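SAHS4 (PDB 5Z4G) is a secreted, heat-soluble tardigrade protein that binds zinc and probably acts as a molecular shield when water is scarce. Local coordinates at residues Gln18-Gly26 / Thr111-Thr119; Lys126-Tyr134 / Glu142-Val150. All coordinates share one frame; numbering follows the deposited sequence.

Both contacts belong to one antiparallel beta-barrel of the fatty-acid-binding-protein type. In contact 1 the N-terminal segment 18-26, which leads into strand 26-30, packs against the turn between strands 104-113 and 116-123. Contact 2 is the pairing of the next two strands, 128-137 and 140-147. Their centres lie about 18 Å apart, and contact 1 closes along the chain before contact 2 opens. Strands 116-123 and 128-137 are neighbours in the sheet, so the contacts meet there: T119 N lies 2.8 Å from V132 O, a probable hydrogen bond. The N-terminal segment thus covers one hairpin end, while contact 2 builds the adjoining wall.

Contact 1. Residues Gln18-Gly26 / Thr111-Thr119; sequences QWTGKPWLG and TEDGEQLIT
W24 and L117 form the tightly packed part of this contact. L117 CB sits over one face of the indole, 3.6 Å from the centroid of the five-membered ring and 4° off its normal, a CH-pi contact. L117 CD2 reaches the six-membered ring at CE3. On the opposite face lie K22 CB and L25 CG, so the indole is sandwiched. W24 CG falls between the backbone N and the carbonyl carbon (chi1 44°), which turns the ring toward the hairpin. At the ring edge, W24 CD1 is 3.1 Å from E115 O. The indole N-H of W24 goes to a water 2.9 Å from NE1, and this water also donates to E112 OE2 and G114 O. Y65 also meets the indole edge-to-face.

The other side is looser and wetter. K22 bends at its last torsion (chi4 -45°) and puts NZ 2.7 Å from E112 OE2, a salt bridge on the syn side of the carboxylate. A second water joins K22 NZ to G21 O. E115 lies across the P23 ring, its CB 3.7 Å from P23 CD, and a third water links its OE2 to G21 N. The type II' turn D113-Q116 closes a tight hairpin. An N-terminal tryptophan packed beside such a strand-to-strand turn fits the closed bottom of a fatty-acid-binding-protein-like barrel.

Contact 2. Residues Lys126-Tyr134 / Glu142-Val150; sequences KNQETIVTY and EQTFTSNGV
Y134 and Q143 lie side by side across an antiparallel beta hairpin, part of the barrel wall of this fatty-acid-binding-protein-like fold. Both side chains point the same way, with ring and amide planes 42° apart. Q143 CG is anti to its own backbone N (chi1 178°), and the extended chain runs along the tyrosine. Its CG packs 3.6 Å from Y134 CE2. Q143 NE2 then donates to Y134 OH at 3.0 Å, a somewhat bent bond with the oxygen tilted 18° from the amide plane. The other end of the amide, OE1, is held by Y156 OH. Replacing Y134 with a phenylalanine would probably leave Q143 NE2 without this acceptor and the amide freer to turn.

V132 shares this face. Its CG1 packs on Q143 CG, and its CG2 lies 4.1 Å from F145 CB. The F145 ring leads away from strand 128-137 and meets F41 edge-to-face, which ties the hairpin to helix 38-44.

T133 and T144 occupy the other face. They too lie side by side and point the same way, with T133 OG1 3.3 Å from T144 CB. One water bridges their hydroxyl groups and E142 O. Beneath them the backbones pair in both directions, T133 N to T144 O and T144 N to T133 O. I131 and T146 form the next hydrogen-bonded pair.

At the far end, Q128 stretches out to S147. Its NE2 also donates to A45 O. The Q128 NE2 bond to S147 OG is nearly straight and lies in the amide plane. S147 OG in turn donates to E129 O at 3.0 Å, from above the carbonyl plane.

Contact 1. Residues Gln18-Gly26 / Thr111-Thr119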
# COMPACT_ATOMS: atom_id res chain seq x y z
N GLN A 18 7.72 -23.68 12.18
CA GLN A 18 6.40 -23.14 11.93
C GLN A 18 6.06 -23.17 10.44
O GLN A 18 6.91 -22.88 9.60
CB GLN A 18 6.37 -21.70 12.45
CG GLN A 18 5.00 -21.09 12.67
CD GLN A 18 5.06 -19.59 12.84
OE1 GLN A 18 5.87 -19.06 13.61
NE2 GLN A 18 4.19 -18.88 12.12
N TRP A 19 4.82 -23.56 10.13
CA TRP A 19 4.24 -23.27 8.82
C TRP A 19 3.96 -21.77 8.78
O TRP A 19 3.60 -21.17 9.80
CB TRP A 19 2.95 -24.04 8.61
CG TRP A 19 3.15 -25.47 8.35
CD1 TRP A 19 3.30 -26.46 9.29
CD2 TRP A 19 3.23 -26.11 7.08
NE1 TRP A 19 3.47 -27.67 8.67
CE2 TRP A 19 3.43 -27.49 7.32
CE3 TRP A 19 3.15 -25.65 5.75
CZ2 TRP A 19 3.56 -28.42 6.28
CZ3 TRP A 19 3.27 -26.58 4.72
CH2 TRP A 19 3.48 -27.95 4.99
N THR A 20 4.15 -21.16 7.62
CA THR A 20 3.92 -19.71 7.48
C THR A 20 3.09 -19.41 6.25
O THR A 20 3.27 -20.02 5.21
CB THR A 20 5.24 -18.90 7.41
OG1 THR A 20 6.10 -19.46 6.41
CG2 THR A 20 5.98 -18.89 8.76
N GLY A 21 2.16 -18.47 6.39
CA GLY A 21 1.39 -17.97 5.26
C GLY A 21 1.66 -16.50 5.06
O GLY A 21 1.80 -15.76 6.04
N LYS A 22 1.75 -16.08 3.80
CA LYS A 22 1.88 -14.67 3.44
C LYS A 22 0.80 -14.36 2.40
O LYS A 22 1.08 -14.24 1.18
CB LYS A 22 3.30 -14.37 2.93
CG LYS A 22 4.36 -14.59 4.00
CD LYS A 22 5.78 -14.46 3.47
CE LYS A 22 6.79 -15.06 4.46
NZ LYS A 22 6.60 -14.69 5.90
N PRO A 23 -0.46 -14.26 2.87
CA PRO A 23 -1.60 -14.24 1.92
C PRO A 23 -1.71 -12.94 1.12
O PRO A 23 -2.51 -12.87 0.19
CB PRO A 23 -2.82 -14.44 2.83
CG PRO A 23 -2.37 -13.92 4.17
CD PRO A 23 -0.92 -14.24 4.27
N TRP A 24 -0.93 -11.93 1.50
CA TRP A 24 -0.84 -10.68 0.75
C TRP A 24 -0.02 -10.80 -0.54
O TRP A 24 -0.08 -9.92 -1.39
CB TRP A 24 -0.29 -9.55 1.64
CG TRP A 24 0.88 -9.96 2.46
CD1 TRP A 24 0.84 -10.48 3.73
CD2 TRP A 24 2.26 -9.90 2.09
NE1 TRP A 24 2.11 -10.76 4.17
CE2 TRP A 24 3.01 -10.39 3.20
CE3 TRP A 24 2.95 -9.45 0.95
CZ2 TRP A 24 4.41 -10.48 3.18
CZ3 TRP A 24 4.35 -9.52 0.93
CH2 TRP A 24 5.06 -10.04 2.04
N LEU A 25 0.76 -11.88 -0.66
CA LEU A 25 1.44 -12.17 -1.93
C LEU A 25 0.42 -12.46 -3.02
O LEU A 25 -0.53 -13.23 -2.82
CB LEU A 25 2.44 -13.32 -1.79
CG LEU A 25 3.67 -13.11 -0.91
CD1 LEU A 25 4.35 -14.44 -0.65
CD2 LEU A 25 4.67 -12.11 -1.50
N GLY A 26 0.63 -11.84 -4.18
CA GLY A 26 -0.32 -11.94 -5.29
C GLY A 26 -0.59 -10.60 -5.93
O GLY A 26 0.06 -9.60 -5.58
N THR A 111 7.42 -4.69 7.77
CA THR A 111 7.59 -5.79 8.72
C THR A 111 6.37 -6.70 8.62
O THR A 111 5.40 -6.39 7.92
CB THR A 111 7.73 -5.29 10.17
OG1 THR A 111 6.63 -4.43 10.49
CG2 THR A 111 9.06 -4.56 10.40
N GLU A 112 6.43 -7.83 9.34
CA GLU A 112 5.33 -8.78 9.39
C GLU A 112 4.85 -9.01 10.80
O GLU A 112 5.66 -9.03 11.74
CB GLU A 112 5.77 -10.11 8.79
CG GLU A 112 6.15 -10.02 7.32
CD GLU A 112 6.68 -11.32 6.78
OE1 GLU A 112 7.88 -11.60 6.96
OE2 GLU A 112 5.89 -12.07 6.16
N ASP A 113 3.54 -9.15 10.96
CA ASP A 113 2.96 -9.60 12.21
C ASP A 113 2.08 -10.78 11.84
O ASP A 113 0.95 -10.61 11.37
CB ASP A 113 2.16 -8.48 12.89
CG ASP A 113 1.58 -8.92 14.24
OD1 ASP A 113 1.84 -10.06 14.68
OD2 ASP A 113 0.87 -8.11 14.87
N GLY A 114 2.63 -11.98 12.01
CA GLY A 114 2.01 -13.19 11.49
C GLY A 114 1.78 -13.06 10.00
O GLY A 114 2.72 -12.81 9.23
N GLU A 115 0.52 -13.19 9.60
CA GLU A 115 0.14 -13.12 8.18
C GLU A 115 -0.06 -11.71 7.63
O GLU A 115 -0.33 -11.55 6.43
CB GLU A 115 -1.12 -13.96 7.95
CG GLU A 115 -0.86 -15.43 8.14
CD GLU A 115 -1.99 -16.32 7.66
OE1 GLU A 115 -3.09 -15.82 7.32
OE2 GLU A 115 -1.77 -17.54 7.62
N GLN A 116 0.09 -10.70 8.49
CA GLN A 116 -0.16 -9.31 8.13
C GLN A 116 1.13 -8.58 7.76
O GLN A 116 2.11 -8.63 8.51
CB GLN A 116 -0.85 -8.61 9.30
CG GLN A 116 -1.27 -7.17 9.05
CD GLN A 116 -1.85 -6.53 10.29
OE1 GLN A 116 -1.13 -6.23 11.25
NE2 GLN A 116 -3.17 -6.34 10.30
N LEU A 117 1.11 -7.91 6.60
CA LEU A 117 2.21 -7.06 6.17
C LEU A 117 1.96 -5.66 6.74
O LEU A 117 0.85 -5.14 6.61
CB LEU A 117 2.28 -7.00 4.64
CG LEU A 117 3.34 -6.07 4.04
CD1 LEU A 117 4.75 -6.53 4.35
CD2 LEU A 117 3.14 -5.95 2.54
N ILE A 118 2.98 -5.06 7.35
CA ILE A 118 2.88 -3.72 7.92
C ILE A 118 3.91 -2.83 7.25
O ILE A 118 5.08 -3.20 7.15
CB ILE A 118 3.14 -3.75 9.45
CG1 ILE A 118 2.16 -4.68 10.19
CG2 ILE A 118 3.10 -2.33 10.03
CD1 ILE A 118 2.57 -4.99 11.60
N THR A 119 3.48 -1.65 6.78
CA THR A 119 4.39 -0.69 6.18
C THR A 119 4.30 0.59 7.00
O THR A 119 3.22 1.19 7.11
CB THR A 119 4.05 -0.43 4.69
OG1 THR A 119 4.04 -1.68 4.00
CG2 THR A 119 5.08 0.51 4.05
O HOH W 1 0.53 -18.41 8.88
O HOH W 2 4.30 -15.38 7.50
O HOH W 3 3.18 -11.96 6.54

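Contact 2. Residues Lys126-Tyr134 / Glu142-Val150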
# COMPACT_ATOMS: atom_id res chain seq x y z
N LYS A 126 6.89 16.85 5.42
CA LYS A 126 5.54 17.16 5.92
C LYS A 126 5.36 16.88 7.42
O LYS A 126 4.29 17.16 7.98
CB LYS A 126 4.49 16.38 5.12
CG LYS A 126 4.28 16.87 3.70
CD LYS A 126 3.16 16.11 3.02
CE LYS A 126 2.79 16.73 1.68
NZ LYS A 126 3.83 16.52 0.63
N ASN A 127 6.41 16.33 8.05
CA ASN A 127 6.37 15.88 9.45
C ASN A 127 5.17 14.94 9.70
O ASN A 127 4.45 15.07 10.69
CB ASN A 127 6.39 17.07 10.43
CG ASN A 127 6.65 16.64 11.87
OD1 ASN A 127 7.41 15.70 12.13
ND2 ASN A 127 6.02 17.34 12.81
N GLN A 128 4.98 14.00 8.78
CA GLN A 128 3.79 13.15 8.76
C GLN A 128 4.12 11.67 8.61
O GLN A 128 4.83 11.27 7.69
CB GLN A 128 2.86 13.61 7.63
CG GLN A 128 1.48 12.96 7.63
CD GLN A 128 0.59 13.45 6.50
OE1 GLN A 128 0.90 14.43 5.80
NE2 GLN A 128 -0.53 12.77 6.31
N GLU A 129 3.61 10.86 9.53
CA GLU A 129 3.79 9.42 9.45
C GLU A 129 2.47 8.71 9.18
O GLU A 129 1.40 9.17 9.58
CB GLU A 129 4.49 8.86 10.70
CG GLU A 129 3.69 8.97 12.00
CD GLU A 129 4.35 8.29 13.19
OE1 GLU A 129 4.08 8.72 14.32
OE2 GLU A 129 5.14 7.33 13.00
N THR A 130 2.58 7.59 8.47
CA THR A 130 1.44 6.76 8.09
C THR A 130 1.83 5.32 8.41
O THR A 130 2.98 4.92 8.21
CB THR A 130 1.09 6.91 6.58
OG1 THR A 130 0.81 8.28 6.30
CG2 THR A 130 -0.13 6.07 6.17
N ILE A 131 0.87 4.55 8.93
CA ILE A 131 1.03 3.10 9.02
C ILE A 131 -0.03 2.44 8.16
O ILE A 131 -1.21 2.80 8.22
CB ILE A 131 1.05 2.56 10.47
CG1 ILE A 131 2.25 3.16 11.23
CG2 ILE A 131 1.11 1.03 10.49
CD1 ILE A 131 2.32 2.83 12.71
N VAL A 132 0.41 1.50 7.34
CA VAL A 132 -0.46 0.77 6.41
C VAL A 132 -0.37 -0.71 6.78
O VAL A 132 0.73 -1.23 6.99
CB VAL A 132 -0.04 0.99 4.93
CG1 VAL A 132 -1.09 0.42 3.97
CG2 VAL A 132 0.16 2.48 4.62
N THR A 133 -1.51 -1.39 6.90
CA THR A 133 -1.50 -2.84 7.12
C THR A 133 -2.23 -3.54 5.97
O THR A 133 -3.22 -3.01 5.43
CB THR A 133 -2.16 -3.25 8.45
OG1 THR A 133 -3.55 -2.93 8.41
CG2 THR A 133 -1.52 -2.55 9.65
N TYR A 134 -1.74 -4.73 5.62
CA TYR A 134 -2.33 -5.54 4.55
C TYR A 134 -2.74 -6.85 5.18
O TYR A 134 -1.89 -7.61 5.64
CB TYR A 134 -1.31 -5.75 3.41
CG TYR A 134 -0.90 -4.46 2.75
CD1 TYR A 134 0.12 -3.66 3.29
CD2 TYR A 134 -1.57 -4.01 1.60
CE1 TYR A 134 0.47 -2.45 2.69
CE2 TYR A 134 -1.22 -2.81 0.99
CZ TYR A 134 -0.21 -2.03 1.54
OH TYR A 134 0.12 -0.85 0.94
N GLU A 142 -7.70 -6.52 2.71
CA GLU A 142 -8.04 -5.25 3.34
C GLU A 142 -6.76 -4.47 3.59
O GLU A 142 -5.83 -4.97 4.23
CB GLU A 142 -8.80 -5.47 4.67
CG GLU A 142 -9.44 -4.20 5.26
CD GLU A 142 -10.23 -4.43 6.56
OE1 GLU A 142 -10.42 -3.46 7.32
OE2 GLU A 142 -10.66 -5.57 6.83
N GLN A 143 -6.71 -3.24 3.08
CA GLN A 143 -5.59 -2.32 3.29
C GLN A 143 -6.07 -1.22 4.23
O GLN A 143 -6.95 -0.44 3.89
CB GLN A 143 -5.13 -1.74 1.94
CG GLN A 143 -4.00 -0.72 2.01
CD GLN A 143 -3.82 0.05 0.71
OE1 GLN A 143 -4.79 0.38 0.03
NE2 GLN A 143 -2.57 0.36 0.38
N THR A 144 -5.51 -1.19 5.43
CA THR A 144 -5.90 -0.22 6.44
C THR A 144 -4.77 0.80 6.51
O THR A 144 -3.60 0.42 6.54
CB THR A 144 -6.15 -0.93 7.79
OG1 THR A 144 -7.13 -1.96 7.62
CG2 THR A 144 -6.64 0.01 8.87
N PHE A 145 -5.09 2.08 6.54
CA PHE A 145 -4.06 3.12 6.61
C PHE A 145 -4.44 4.20 7.61
O PHE A 145 -5.58 4.69 7.59
CB PHE A 145 -3.75 3.72 5.22
CG PHE A 145 -4.95 3.95 4.36
CD1 PHE A 145 -5.42 2.94 3.51
CD2 PHE A 145 -5.61 5.18 4.35
CE1 PHE A 145 -6.52 3.15 2.70
CE2 PHE A 145 -6.71 5.39 3.54
CZ PHE A 145 -7.17 4.37 2.72
N THR A 146 -3.49 4.54 8.47
CA THR A 146 -3.72 5.53 9.52
C THR A 146 -2.68 6.62 9.43
O THR A 146 -1.48 6.32 9.35
CB THR A 146 -3.69 4.88 10.92
OG1 THR A 146 -4.64 3.80 10.95
CG2 THR A 146 -4.03 5.90 12.04
N SER A 147 -3.13 7.87 9.45
CA SER A 147 -2.22 9.02 9.46
C SER A 147 -2.88 10.17 10.17
O SER A 147 -4.07 10.44 9.96
CB SER A 147 -1.85 9.42 8.03
OG SER A 147 -0.83 10.40 8.05
N ASN A 148 -2.11 10.85 11.03
CA ASN A 148 -2.62 12.00 11.82
C ASN A 148 -3.90 11.63 12.58
O ASN A 148 -4.83 12.45 12.70
CB ASN A 148 -2.86 13.23 10.91
CG ASN A 148 -1.57 13.86 10.41
OD1 ASN A 148 -0.47 13.58 10.91
ND2 ASN A 148 -1.70 14.73 9.42
N GLY A 149 -3.93 10.39 13.06
CA GLY A 149 -5.02 9.90 13.88
C GLY A 149 -6.27 9.38 13.19
O GLY A 149 -7.19 8.92 13.87
N VAL A 150 -6.31 9.45 11.86
CA VAL A 150 -7.50 8.97 11.12
C VAL A 150 -7.17 7.75 10.28
O VAL A 150 -6.12 7.69 9.64
CB VAL A 150 -8.17 10.10 10.29
CG1 VAL A 150 -9.34 9.58 9.46
CG2 VAL A 150 -8.70 11.17 11.24
O HOH W 4 1.77 15.18 11.71
O HOH W 5 1.62 11.69 11.29
O HOH W 6 -3.38 1.28 9.64
O HOH W 7 -5.47 -4.44 7.04